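Local coordinates for aldehyde dehydrogenase (Burkholderia cenocepacia, PDB 4O6R), which probably oxidises aldehydes to carboxylic acids with NAD(P)+ as cofactor, and binds AMP in this crystal, at residues 32-37 / 319-324; 40-45 / 184-189; 96-101 / 157-162; 329-334 / 338-343. All blocks are in the same frame, centred on the assembly; numbering follows the deposited sequence.

Contact 1. Residues 32-37 / 319-324; sequences NPHDGS and GNPLDP
The turn of the beta hairpin 27-32/37-43 meets the loop after helix 302-315 through His34, Asn320 and Pro321. The His34 ring and the Asn320 amide lie stacked, their planes 17° apart. Asn320 ND2 sits over one face of the ring, offset toward the rim, with His34 NE2 3.4 Å away. The angle is poor for a hydrogen bond, so this is stacking. With CG anti to the backbone N (chi1 166°), the His34 ring reaches across to the loop. His34 ND1 is hydrogen-bonded to the hydroxyl of Tyr371. Two Asx turns shape the partners. Asn32 OD1 accepts from His34 N at 2.9 Å, from above the carbonyl plane. Asn320 OD1 accepts from Leu322 N at 3.0 Å, again from above the plane, which holds the amide that faces the histidine. Asn320 to Asp323 also form a type I turn, closed by a backbone hydrogen bond from Asp323 N to Asn320 O. Beside the stack, His34 CB packs on Pro321 CD at 3.9 Å. Pro321 also rests on Pro330 and Tyr371.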
loop_
_atom_site.group_PDB
_atom_site.type_symbol
_atom_site.label_atom_id
_atom_site.label_comp_id
_atom_site.label_asym_id
_atom_site.label_seq_id
_atom_site.Cartn_x
_atom_site.Cartn_y
_atom_site.Cartn_z
ATOM N N ASN A 32 46.900 1.773 -4.247
ATOM C CA ASN A 32 46.436 2.703 -5.251
ATOM C C ASN A 32 46.544 2.022 -6.613
ATOM O O ASN A 32 47.641 1.750 -7.069
ATOM C CB ASN A 32 47.314 3.951 -5.227
ATOM C CG ASN A 32 46.883 4.998 -6.244
ATOM O OD1 ASN A 32 46.091 4.726 -7.148
ATOM N ND2 ASN A 32 47.396 6.225 -6.075
ATOM N N PRO A 33 45.408 1.757 -7.276
ATOM C CA PRO A 33 45.452 1.086 -8.588
ATOM C C PRO A 33 46.061 1.885 -9.744
ATOM O O PRO A 33 46.370 1.305 -10.781
ATOM C CB PRO A 33 44.005 0.744 -8.853
ATOM C CG PRO A 33 43.229 1.768 -8.097
ATOM C CD PRO A 33 44.051 2.176 -6.910
ATOM N N HIS A 34 46.320 3.176 -9.568
ATOM C CA HIS A 34 47.054 3.937 -10.589
ATOM C C HIS A 34 48.515 3.516 -10.719
ATOM O O HIS A 34 49.094 3.518 -11.824
ATOM C CB HIS A 34 46.939 5.444 -10.329
ATOM C CG HIS A 34 47.905 6.269 -11.111
ATOM N ND1 HIS A 34 47.792 6.448 -12.471
ATOM C CD2 HIS A 34 49.003 6.965 -10.727
ATOM C CE1 HIS A 34 48.785 7.214 -12.895
ATOM N NE2 HIS A 34 49.535 7.537 -11.859
ATOM N N ASP A 35 49.117 3.157 -9.591
ATOM C CA ASP A 35 50.552 2.843 -9.572
ATOM C C ASP A 35 51.000 1.698 -8.679
ATOM O O ASP A 35 52.189 1.478 -8.543
ATOM C CB ASP A 35 51.358 4.097 -9.229
ATOM C CG ASP A 35 51.023 4.670 -7.873
ATOM O OD1 ASP A 35 50.330 4.015 -7.086
ATOM O OD2 ASP A 35 51.446 5.823 -7.612
ATOM N N GLY A 36 50.074 0.980 -8.067
ATOM C CA GLY A 36 50.408 -0.151 -7.211
ATOM C C GLY A 36 51.022 0.241 -5.883
ATOM O O GLY A 36 51.520 -0.617 -5.149
ATOM N N SER A 37 50.995 1.525 -5.552
ATOM C CA SER A 37 51.672 2.004 -4.341
ATOM C C SER A 37 50.747 1.766 -3.150
ATOM O O SER A 37 49.534 1.620 -3.297
ATOM C CB SER A 37 52.076 3.485 -4.472
ATOM O OG SER A 37 50.934 4.321 -4.514
ATOM N N GLY A 319 43.547 7.256 -18.093
ATOM C CA GLY A 319 44.637 7.852 -17.338
ATOM C C GLY A 319 44.443 7.954 -15.842
ATOM O O GLY A 319 43.599 7.275 -15.273
ATOM N N ASN A 320 45.286 8.781 -15.218
ATOM C CA ASN A 320 45.279 8.977 -13.775
ATOM C C ASN A 320 43.894 9.388 -13.290
ATOM O O ASN A 320 43.353 10.384 -13.781
ATOM C CB ASN A 320 46.286 10.060 -13.390
ATOM C CG ASN A 320 46.615 10.052 -11.920
ATOM O OD1 ASN A 320 45.789 9.708 -11.075
ATOM N ND2 ASN A 320 47.845 10.441 -11.600
ATOM N N PRO A 321 43.321 8.631 -12.321
ATOM C CA PRO A 321 42.026 8.975 -11.747
ATOM C C PRO A 321 41.978 10.399 -11.205
ATOM O O PRO A 321 40.933 11.040 -11.261
ATOM C CB PRO A 321 41.885 7.988 -10.588
ATOM C CG PRO A 321 42.665 6.812 -11.010
ATOM C CD PRO A 321 43.838 7.371 -11.749
ATOM N N LEU A 322 43.099 10.908 -10.705
ATOM C CA LEU A 322 43.075 12.244 -10.113
ATOM C C LEU A 322 43.014 13.408 -11.117
ATOM O O LEU A 322 42.759 14.535 -10.734
ATOM C CB LEU A 322 44.211 12.389 -9.108
ATOM C CG LEU A 322 44.102 11.398 -7.926
ATOM C CD1 LEU A 322 45.010 11.772 -6.766
ATOM C CD2 LEU A 322 42.683 11.200 -7.395
ATOM N N ASP A 323 43.207 13.123 -12.403
ATOM C CA ASP A 323 43.097 14.115 -13.475
ATOM C C ASP A 323 41.626 14.257 -13.938
ATOM O O ASP A 323 41.040 13.287 -14.419
ATOM C CB ASP A 323 43.992 13.667 -14.639
ATOM C CG ASP A 323 44.099 14.704 -15.755
ATOM O OD1 ASP A 323 43.236 15.585 -15.896
ATOM O OD2 ASP A 323 45.092 14.620 -16.499
ATOM N N PRO A 324 41.032 15.458 -13.791
ATOM C CA PRO A 324 39.637 15.700 -14.176
ATOM C C PRO A 324 39.335 15.484 -15.658
ATOM O O PRO A 324 38.167 15.344 -16.030
ATOM C CB PRO A 324 39.375 17.165 -13.796
ATOM C CG PRO A 324 40.650 17.707 -13.259
ATOM C CD PRO A 324 41.696 16.641 -13.218
#

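Contact 2. Residues 40-45 / 184-189; sequences TKIAAA and ITPLST
Ile42, on strand 37-43, packs against Pro186 and Leu187 where helix 187-199 begins. Its CB points toward that segment and carries two branches that both make contact. CG2 lies 3.9 Å from Leu187 CD2 and equally close to Pro186 CG, so this methyl touches both residues. The other branch runs through CG1, which sits between the backbone N and the carbonyl carbon (chi1 51°). That turn brings CD1 onto the proline ring, 3.8 Å from Pro186 CG, with Pro186 CB a little farther off. Pro186 is thus met by both branches of the isoleucine, which passes it at a slant.

Two residues earlier on the strand, Thr40 reaches Leu187 tip to tip. Its CG2 is 3.9 Å from Leu187 CD2, the same methyl that Ile42 CG2 touches. Thr40 OG1 is turned to its own strand instead, where it bonds Lys41 O at 3.0 Å from above the carbonyl plane. The strand therefore offers alternate residues, Thr40 and Ile42, to the helix start, while Lys41 between them points away and pairs with Asp29. Val30 of the neighbouring strand also packs on Pro186. Glu183, which binds AMP, precedes the second segment, and its side chain is about 5 Å from that of Ile42. The strand and the helix start are joined across this contact by methyl and ring carbons, so shape and burial hold them together.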
loop_
_atom_site.group_PDB
_atom_site.type_symbol
_atom_site.label_atom_id
_atom_site.label_comp_id
_atom_site.label_asym_id
_atom_site.label_seq_id
_atom_site.Cartn_x
_atom_site.Cartn_y
_atom_site.Cartn_z
ATOM N N THR A 40 48.017 3.067 2.489
ATOM C CA THR A 40 48.097 2.937 3.928
ATOM C C THR A 40 47.885 1.482 4.277
ATOM O O THR A 40 47.497 0.679 3.423
ATOM C CB THR A 40 46.992 3.768 4.631
ATOM O OG1 THR A 40 47.115 3.648 6.053
ATOM C CG2 THR A 40 45.536 3.272 4.210
ATOM N N LYS A 41 48.109 1.156 5.544
ATOM C CA LYS A 41 47.674 -0.113 6.102
ATOM C C LYS A 41 46.368 0.133 6.845
ATOM O O LYS A 41 46.202 1.191 7.451
ATOM C CB LYS A 41 48.740 -0.668 7.081
ATOM C CG LYS A 41 50.129 -0.794 6.470
ATOM C CD LYS A 41 51.126 -1.407 7.455
ATOM C CE LYS A 41 52.421 -1.787 6.761
ATOM N NZ LYS A 41 52.226 -2.917 5.805
ATOM N N ILE A 42 45.436 -0.820 6.784
ATOM C CA ILE A 42 44.235 -0.764 7.615
ATOM C C ILE A 42 44.254 -1.890 8.645
ATOM O O ILE A 42 44.897 -2.910 8.442
ATOM C CB ILE A 42 42.932 -0.932 6.806
ATOM C CG1 ILE A 42 42.994 -2.169 5.914
ATOM C CG2 ILE A 42 42.633 0.330 6.010
ATOM C CD1 ILE A 42 41.645 -2.762 5.624
ATOM N N ALA A 43 43.536 -1.707 9.740
ATOM C CA ALA A 43 43.306 -2.798 10.658
ATOM C C ALA A 43 42.535 -3.942 9.961
ATOM O O ALA A 43 41.621 -3.696 9.167
ATOM C CB ALA A 43 42.588 -2.292 11.892
ATOM N N ALA A 44 42.952 -5.186 10.217
ATOM C CA ALA A 44 42.378 -6.380 9.569
ATOM C C ALA A 44 41.505 -7.179 10.542
ATOM O O ALA A 44 42.011 -7.939 11.387
ATOM C CB ALA A 44 43.494 -7.258 9.034
ATOM N N ALA A 45 40.195 -7.019 10.424
ATOM C CA ALA A 45 39.264 -7.719 11.313
ATOM C C ALA A 45 39.295 -9.215 11.084
ATOM O O ALA A 45 39.316 -9.683 9.935
ATOM C CB ALA A 45 37.846 -7.190 11.123
ATOM N N ILE A 184 39.945 -4.408 -0.157
ATOM C CA ILE A 184 40.627 -3.788 -1.306
ATOM C C ILE A 184 40.385 -2.273 -1.348
ATOM O O ILE A 184 41.268 -1.523 -1.799
ATOM C CB ILE A 184 40.158 -4.396 -2.667
ATOM C CG1 ILE A 184 40.258 -5.929 -2.675
ATOM C CG2 ILE A 184 40.967 -3.825 -3.828
ATOM C CD1 ILE A 184 41.560 -6.450 -2.156
ATOM N N THR A 185 39.188 -1.834 -0.932
ATOM C CA THR A 185 38.786 -0.430 -1.043
ATOM C C THR A 185 38.002 0.002 0.195
ATOM O O THR A 185 36.805 0.288 0.103
ATOM C CB THR A 185 37.860 -0.214 -2.265
ATOM O OG1 THR A 185 36.696 -1.060 -2.150
ATOM C CG2 THR A 185 38.580 -0.515 -3.538
ATOM N N PRO A 186 38.642 -0.004 1.376
ATOM C CA PRO A 186 37.862 0.197 2.609
ATOM C C PRO A 186 37.768 1.655 3.051
ATOM O O PRO A 186 37.088 1.967 4.017
ATOM C CB PRO A 186 38.683 -0.563 3.647
ATOM C CG PRO A 186 40.090 -0.365 3.184
ATOM C CD PRO A 186 39.994 -0.511 1.675
ATOM N N LEU A 187 38.494 2.537 2.395
ATOM C CA LEU A 187 38.786 3.826 3.029
ATOM C C LEU A 187 37.579 4.783 3.127
ATOM O O LEU A 187 37.357 5.414 4.173
ATOM C CB LEU A 187 39.967 4.483 2.343
ATOM C CG LEU A 187 41.277 3.692 2.455
ATOM C CD1 LEU A 187 42.372 4.365 1.676
ATOM C CD2 LEU A 187 41.695 3.530 3.911
ATOM N N SER A 188 36.771 4.860 2.075
ATOM C CA SER A 188 35.626 5.770 2.088
ATOM C C SER A 188 34.567 5.325 3.113
ATOM O O SER A 188 33.919 6.163 3.740
ATOM C CB SER A 188 35.075 5.933 0.662
ATOM O OG SER A 188 34.487 4.723 0.219
ATOM N N THR A 189 34.447 4.018 3.351
ATOM C CA THR A 189 33.526 3.484 4.326
ATOM C C THR A 189 33.882 3.902 5.752
ATOM O O THR A 189 33.019 4.221 6.566
ATOM C CB THR A 189 33.493 1.945 4.228
ATOM O OG1 THR A 189 33.083 1.584 2.916
ATOM C CG2 THR A 189 32.506 1.366 5.227
#

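Contact 3. Residues 96-101 / 157-162; sequences LDTGHP and NFPLMF
His100 and Thr98, at the end of helix 87-98, meet Asn157 to Pro159 at the start of helix 159-172. These three residues belong to the PWNFP sequence motif of the aldehyde dehydrogenase family. The polar link is a weak hydrogen bond. His100 NE2 gives to the backbone O of Asn157 at 2.8 Å, but the N-H...O angle is only 119°. The oxygen comes to the edge of the imidazole, near its plane. Asn157 O also accepts from Asn284 ND2. His100 ND1 bonds Asp109, so both ring nitrogens have a partner, Asp109 being the stronger.

The aromatic contact is oblique. The His100 and Phe158 rings have centroids 5.9 Å apart and planes at 70°, with His100 CE1 nearest Phe158 CD1.

In the apolar contact Thr98 CG2 touches Pro159 CG at 3.6 Å. With OG1 between the backbone N and the carbonyl carbon (chi1 62°), CG2 is left anti to the carbonyl carbon, on the side of the proline. OG1 accepts from His100 N at 3.0 Å, forming an ST turn, and bonds Glu94 O. It also lies over one face of the His100 ring.

The bond to Asp109 should do most to set the rotation of the imidazole. The carboxylate may also polarise the ring and make NE2 a better donor toward Asn157 O.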
loop_
_atom_site.group_PDB
_atom_site.type_symbol
_atom_site.label_atom_id
_atom_site.label_comp_id
_atom_site.label_asym_id
_atom_site.label_seq_id
_atom_site.Cartn_x
_atom_site.Cartn_y
_atom_site.Cartn_z
ATOM N N LEU A 96 41.183 7.723 -5.099
ATOM C CA LEU A 96 42.515 7.258 -4.729
ATOM C C LEU A 96 42.523 5.739 -4.522
ATOM O O LEU A 96 43.428 5.046 -4.988
ATOM C CB LEU A 96 42.962 7.954 -3.448
ATOM C CG LEU A 96 44.407 7.782 -3.010
ATOM C CD1 LEU A 96 45.367 8.498 -3.947
ATOM C CD2 LEU A 96 44.589 8.285 -1.578
ATOM N N ASP A 97 41.489 5.255 -3.851
ATOM C CA ASP A 97 41.361 3.872 -3.409
ATOM C C ASP A 97 40.843 2.946 -4.519
ATOM O O ASP A 97 41.275 1.810 -4.650
ATOM C CB ASP A 97 40.358 3.878 -2.229
ATOM C CG ASP A 97 40.441 2.651 -1.362
ATOM O OD1 ASP A 97 41.363 1.826 -1.558
ATOM O OD2 ASP A 97 39.574 2.531 -0.472
ATOM N N THR A 98 39.903 3.426 -5.312
ATOM C CA THR A 98 39.207 2.568 -6.268
ATOM C C THR A 98 39.714 2.671 -7.693
ATOM O O THR A 98 39.526 1.749 -8.460
ATOM C CB THR A 98 37.727 2.923 -6.359
ATOM O OG1 THR A 98 37.588 4.276 -6.819
ATOM C CG2 THR A 98 37.072 2.743 -5.036
ATOM N N GLY A 99 40.329 3.805 -8.041
ATOM C CA GLY A 99 40.662 4.096 -9.415
ATOM C C GLY A 99 39.571 4.794 -10.218
ATOM O O GLY A 99 39.796 5.104 -11.377
ATOM N N HIS A 100 38.395 5.030 -9.653
ATOM C CA HIS A 100 37.356 5.730 -10.388
ATOM C C HIS A 100 37.878 7.101 -10.756
ATOM O O HIS A 100 38.461 7.757 -9.899
ATOM C CB HIS A 100 36.132 5.947 -9.541
ATOM C CG HIS A 100 35.461 4.688 -9.082
ATOM N ND1 HIS A 100 34.298 4.703 -8.340
ATOM C CD2 HIS A 100 35.817 3.389 -9.198
ATOM C CE1 HIS A 100 33.953 3.467 -8.035
ATOM N NE2 HIS A 100 34.850 2.645 -8.558
ATOM N N PRO A 101 37.676 7.542 -12.008
ATOM C CA PRO A 101 38.032 8.927 -12.347
ATOM C C PRO A 101 37.401 9.930 -11.368
ATOM O O PRO A 101 36.235 9.806 -10.996
ATOM C CB PRO A 101 37.449 9.099 -13.750
ATOM C CG PRO A 101 37.525 7.709 -14.345
ATOM C CD PRO A 101 37.267 6.774 -13.202
ATOM N N ASN A 157 33.580 -2.427 -5.983
ATOM C CA ASN A 157 33.361 -1.658 -7.216
ATOM C C ASN A 157 32.672 -0.292 -7.033
ATOM O O ASN A 157 33.001 0.653 -7.752
ATOM C CB ASN A 157 32.678 -2.492 -8.292
ATOM C CG ASN A 157 31.358 -3.041 -7.860
ATOM O OD1 ASN A 157 31.243 -3.599 -6.783
ATOM N ND2 ASN A 157 30.362 -2.922 -8.706
ATOM N N PHE A 158 31.785 -0.174 -6.041
ATOM C CA PHE A 158 31.142 1.096 -5.695
ATOM C C PHE A 158 31.104 1.187 -4.177
ATOM O O PHE A 158 30.043 1.221 -3.576
ATOM C CB PHE A 158 29.715 1.161 -6.250
ATOM C CG PHE A 158 29.619 1.318 -7.755
ATOM C CD1 PHE A 158 29.993 2.508 -8.364
ATOM C CD2 PHE A 158 29.073 0.315 -8.541
ATOM C CE1 PHE A 158 29.855 2.689 -9.728
ATOM C CE2 PHE A 158 28.918 0.485 -9.912
ATOM C CZ PHE A 158 29.311 1.669 -10.512
ATOM N N PRO A 159 32.278 1.195 -3.531
ATOM C CA PRO A 159 32.257 1.075 -2.079
ATOM C C PRO A 159 31.536 2.205 -1.375
ATOM O O PRO A 159 30.801 1.940 -0.419
ATOM C CB PRO A 159 33.730 1.020 -1.677
ATOM C CG PRO A 159 34.511 1.381 -2.882
ATOM C CD PRO A 159 33.641 1.202 -4.086
ATOM N N LEU A 160 31.733 3.433 -1.820
ATOM C CA LEU A 160 31.049 4.554 -1.172
ATOM C C LEU A 160 29.543 4.426 -1.369
ATOM O O LEU A 160 28.770 4.478 -0.414
ATOM C CB LEU A 160 31.549 5.885 -1.728
ATOM C CG LEU A 160 30.944 7.167 -1.163
ATOM C CD1 LEU A 160 31.153 7.238 0.344
ATOM C CD2 LEU A 160 31.540 8.382 -1.851
ATOM N N MET A 161 29.113 4.205 -2.601
ATOM C CA MET A 161 27.678 4.112 -2.887
ATOM C C MET A 161 27.029 2.964 -2.113
ATOM O O MET A 161 25.906 3.098 -1.625
ATOM C CB MET A 161 27.452 3.950 -4.384
ATOM C CG MET A 161 26.190 4.591 -4.921
ATOM S SD MET A 161 26.230 4.494 -6.731
ATOM C CE MET A 161 26.249 2.691 -6.933
ATOM N N PHE A 162 27.742 1.850 -1.993
ATOM C CA PHE A 162 27.206 0.694 -1.271
ATOM C C PHE A 162 26.957 0.964 0.192
ATOM O O PHE A 162 26.071 0.328 0.764
ATOM C CB PHE A 162 28.108 -0.542 -1.396
ATOM C CG PHE A 162 28.085 -1.178 -2.752
ATOM C CD1 PHE A 162 26.953 -1.179 -3.515
ATOM C CD2 PHE A 162 29.209 -1.800 -3.236
ATOM C CE1 PHE A 162 26.950 -1.757 -4.770
ATOM C CE2 PHE A 162 29.205 -2.400 -4.458
ATOM C CZ PHE A 162 28.078 -2.390 -5.232
#

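Contact 4. Residues 329-334 / 338-343; sequences GPLTSK and DRVLSY
Lys334 and Asp338, one helical turn apart at the start of helix 334-349, are joined twice. Lys334 NZ forms a salt bridge with Asp338 OD1 at 2.9 Å. The amine meets the oxygen on its syn side, 15° out of the carboxylate plane. The lysine chain bends at chi2 (52°), and this folds it back over the helix so that CD and CE run alongside the carboxylate. Lys334 CE comes 3.6 Å from Asp338 OD1 and is almost as close to OD2.

The second link is in the backbone. Asp338 N gives a hydrogen bond of 2.9 Å to Lys334 O, with an N-H...O angle of 167°. It is an i to i+4 bond in the first turn of the helix. Ser342 N to Asp338 O continues the pattern one turn on.

Deeper in, the contact becomes apolar. Leu331 lies in the loop ahead of the helix and points toward it. Its CD1 meets Val340 CG2 at 3.8 Å, and the two buried side chains pass at an angle. Leu331 is tied to Tyr370 by a backbone hydrogen bond, and its side chain also touches Gln287. Thr332 OG1 bonds Thr98 O, which fastens the same loop to the end of helix 87-98.

Ser333 stands at the N-cap, and its OG takes the N-H of His336. With the cap, the Lys334-Asp338 pair and the leucine folded onto Val340, this is a capped helix N-terminus with an i/i+4 salt bridge on its more exposed side.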
loop_
_atom_site.group_PDB
_atom_site.type_symbol
_atom_site.label_atom_id
_atom_site.label_comp_id
_atom_site.label_asym_id
_atom_site.label_seq_id
_atom_site.Cartn_x
_atom_site.Cartn_y
_atom_site.Cartn_z
ATOM N N GLY A 329 39.571 5.164 -15.714
ATOM C CA GLY A 329 40.708 4.857 -14.881
ATOM C C GLY A 329 41.142 3.422 -15.008
ATOM O O GLY A 329 40.727 2.695 -15.923
ATOM N N PRO A 330 41.977 2.990 -14.076
ATOM C CA PRO A 330 42.417 1.622 -14.083
ATOM C C PRO A 330 41.380 0.734 -13.442
ATOM O O PRO A 330 40.466 1.242 -12.790
ATOM C CB PRO A 330 43.670 1.671 -13.203
ATOM C CG PRO A 330 43.362 2.736 -12.218
ATOM C CD PRO A 330 42.555 3.753 -12.958
ATOM N N LEU A 331 41.552 -0.573 -13.582
ATOM C CA LEU A 331 40.793 -1.534 -12.785
ATOM C C LEU A 331 41.253 -1.485 -11.336
ATOM O O LEU A 331 42.327 -0.985 -11.036
ATOM C CB LEU A 331 40.955 -2.940 -13.334
ATOM C CG LEU A 331 40.628 -3.100 -14.818
ATOM C CD1 LEU A 331 40.586 -4.561 -15.210
ATOM C CD2 LEU A 331 39.310 -2.461 -15.158
ATOM N N THR A 332 40.426 -1.974 -10.427
ATOM C CA THR A 332 40.683 -1.762 -9.010
ATOM C C THR A 332 41.855 -2.642 -8.445
ATOM O O THR A 332 42.526 -2.250 -7.478
ATOM C CB THR A 332 39.375 -1.903 -8.203
ATOM O OG1 THR A 332 38.445 -0.869 -8.594
ATOM C CG2 THR A 332 39.619 -1.779 -6.756
ATOM N N SER A 333 42.124 -3.801 -9.042
ATOM C CA SER A 333 43.179 -4.666 -8.527
ATOM C C SER A 333 43.938 -5.371 -9.618
ATOM O O SER A 333 43.397 -5.632 -10.698
ATOM C CB SER A 333 42.598 -5.719 -7.584
ATOM O OG SER A 333 41.955 -6.727 -8.341
ATOM N N LYS A 334 45.190 -5.696 -9.312
ATOM C CA LYS A 334 46.034 -6.467 -10.204
ATOM C C LYS A 334 45.363 -7.785 -10.622
ATOM O O LYS A 334 45.344 -8.143 -11.792
ATOM C CB LYS A 334 47.398 -6.710 -9.541
ATOM C CG LYS A 334 48.406 -7.517 -10.357
ATOM C CD LYS A 334 48.581 -6.943 -11.757
ATOM C CE LYS A 334 49.740 -7.597 -12.509
ATOM N NZ LYS A 334 49.530 -7.411 -13.980
ATOM N N ASP A 338 44.466 -9.043 -14.459
ATOM C CA ASP A 338 44.956 -10.292 -15.053
ATOM C C ASP A 338 43.800 -11.158 -15.563
ATOM O O ASP A 338 43.896 -11.773 -16.610
ATOM C CB ASP A 338 45.805 -11.052 -14.056
ATOM C CG ASP A 338 47.136 -10.366 -13.794
ATOM O OD1 ASP A 338 47.533 -9.471 -14.571
ATOM O OD2 ASP A 338 47.765 -10.713 -12.789
ATOM N N ARG A 339 42.695 -11.160 -14.830
ATOM C CA ARG A 339 41.503 -11.884 -15.228
ATOM C C ARG A 339 40.959 -11.326 -16.567
ATOM O O ARG A 339 40.575 -12.077 -17.452
ATOM C CB ARG A 339 40.472 -11.726 -14.137
ATOM C CG ARG A 339 39.355 -12.729 -14.135
ATOM C CD ARG A 339 39.460 -13.740 -12.968
ATOM N NE ARG A 339 39.175 -15.024 -13.591
ATOM C CZ ARG A 339 37.967 -15.407 -13.990
ATOM N NH1 ARG A 339 36.891 -14.674 -13.706
ATOM N NH2 ARG A 339 37.831 -16.563 -14.627
ATOM N N VAL A 340 40.952 -10.014 -16.719
ATOM C CA VAL A 340 40.375 -9.416 -17.926
ATOM C C VAL A 340 41.306 -9.694 -19.112
ATOM O O VAL A 340 40.843 -10.039 -20.194
ATOM C CB VAL A 340 40.092 -7.908 -17.735
ATOM C CG1 VAL A 340 39.683 -7.252 -19.050
ATOM C CG2 VAL A 340 39.015 -7.718 -16.673
ATOM N N LEU A 341 42.618 -9.593 -18.901
ATOM C CA LEU A 341 43.547 -9.888 -19.970
ATOM C C LEU A 341 43.431 -11.370 -20.383
ATOM O O LEU A 341 43.449 -11.702 -21.580
ATOM C CB LEU A 341 44.986 -9.513 -19.564
ATOM C CG LEU A 341 45.212 -8.016 -19.339
ATOM C CD1 LEU A 341 46.645 -7.702 -18.874
ATOM C CD2 LEU A 341 44.869 -7.255 -20.605
ATOM N N SER A 342 43.246 -12.252 -19.405
ATOM C CA SER A 342 43.048 -13.675 -19.703
ATOM C C SER A 342 41.785 -13.898 -20.588
ATOM O O SER A 342 41.812 -14.725 -21.506
ATOM C CB SER A 342 42.979 -14.469 -18.402
ATOM O OG SER A 342 42.665 -15.841 -18.643
ATOM N N TYR A 343 40.711 -13.136 -20.332
ATOM C CA TYR A 343 39.492 -13.247 -21.128
ATOM C C TYR A 343 39.676 -12.719 -22.552
ATOM O O TYR A 343 39.046 -13.236 -23.470
ATOM C CB TYR A 343 38.297 -12.588 -20.459
ATOM C CG TYR A 343 37.561 -13.476 -19.480
ATOM C CD1 TYR A 343 36.922 -14.622 -19.925
ATOM C CD2 TYR A 343 37.514 -13.188 -18.113
ATOM C CE1 TYR A 343 36.227 -15.444 -19.060
ATOM C CE2 TYR A 343 36.829 -14.010 -17.224
ATOM C CZ TYR A 343 36.167 -15.133 -17.722
ATOM O OH TYR A 343 35.471 -16.004 -16.915
#

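In the fold
Contacts 1 to 3 are nested along the chain: contact 3 lies inside the loop closed by contact 2, which lies inside that of contact 1. Contact 4 follows in series. Contacts 1 and 3 are nearest, their centres about 12 Å apart; contacts 2 and 4 are farthest, about 21 Å. Helix 87-98 is the shared element. Its end forms half of contact 3, and Asp97 OD2 probably bonds Leu187 N of contact 2. Pro321 of contact 1 packs on Gly99 and His100, and also on Pro330 of contact 4. The hairpin 27-32/37-43 is thereby linked to the AMP-binding region and to the loop 316-333.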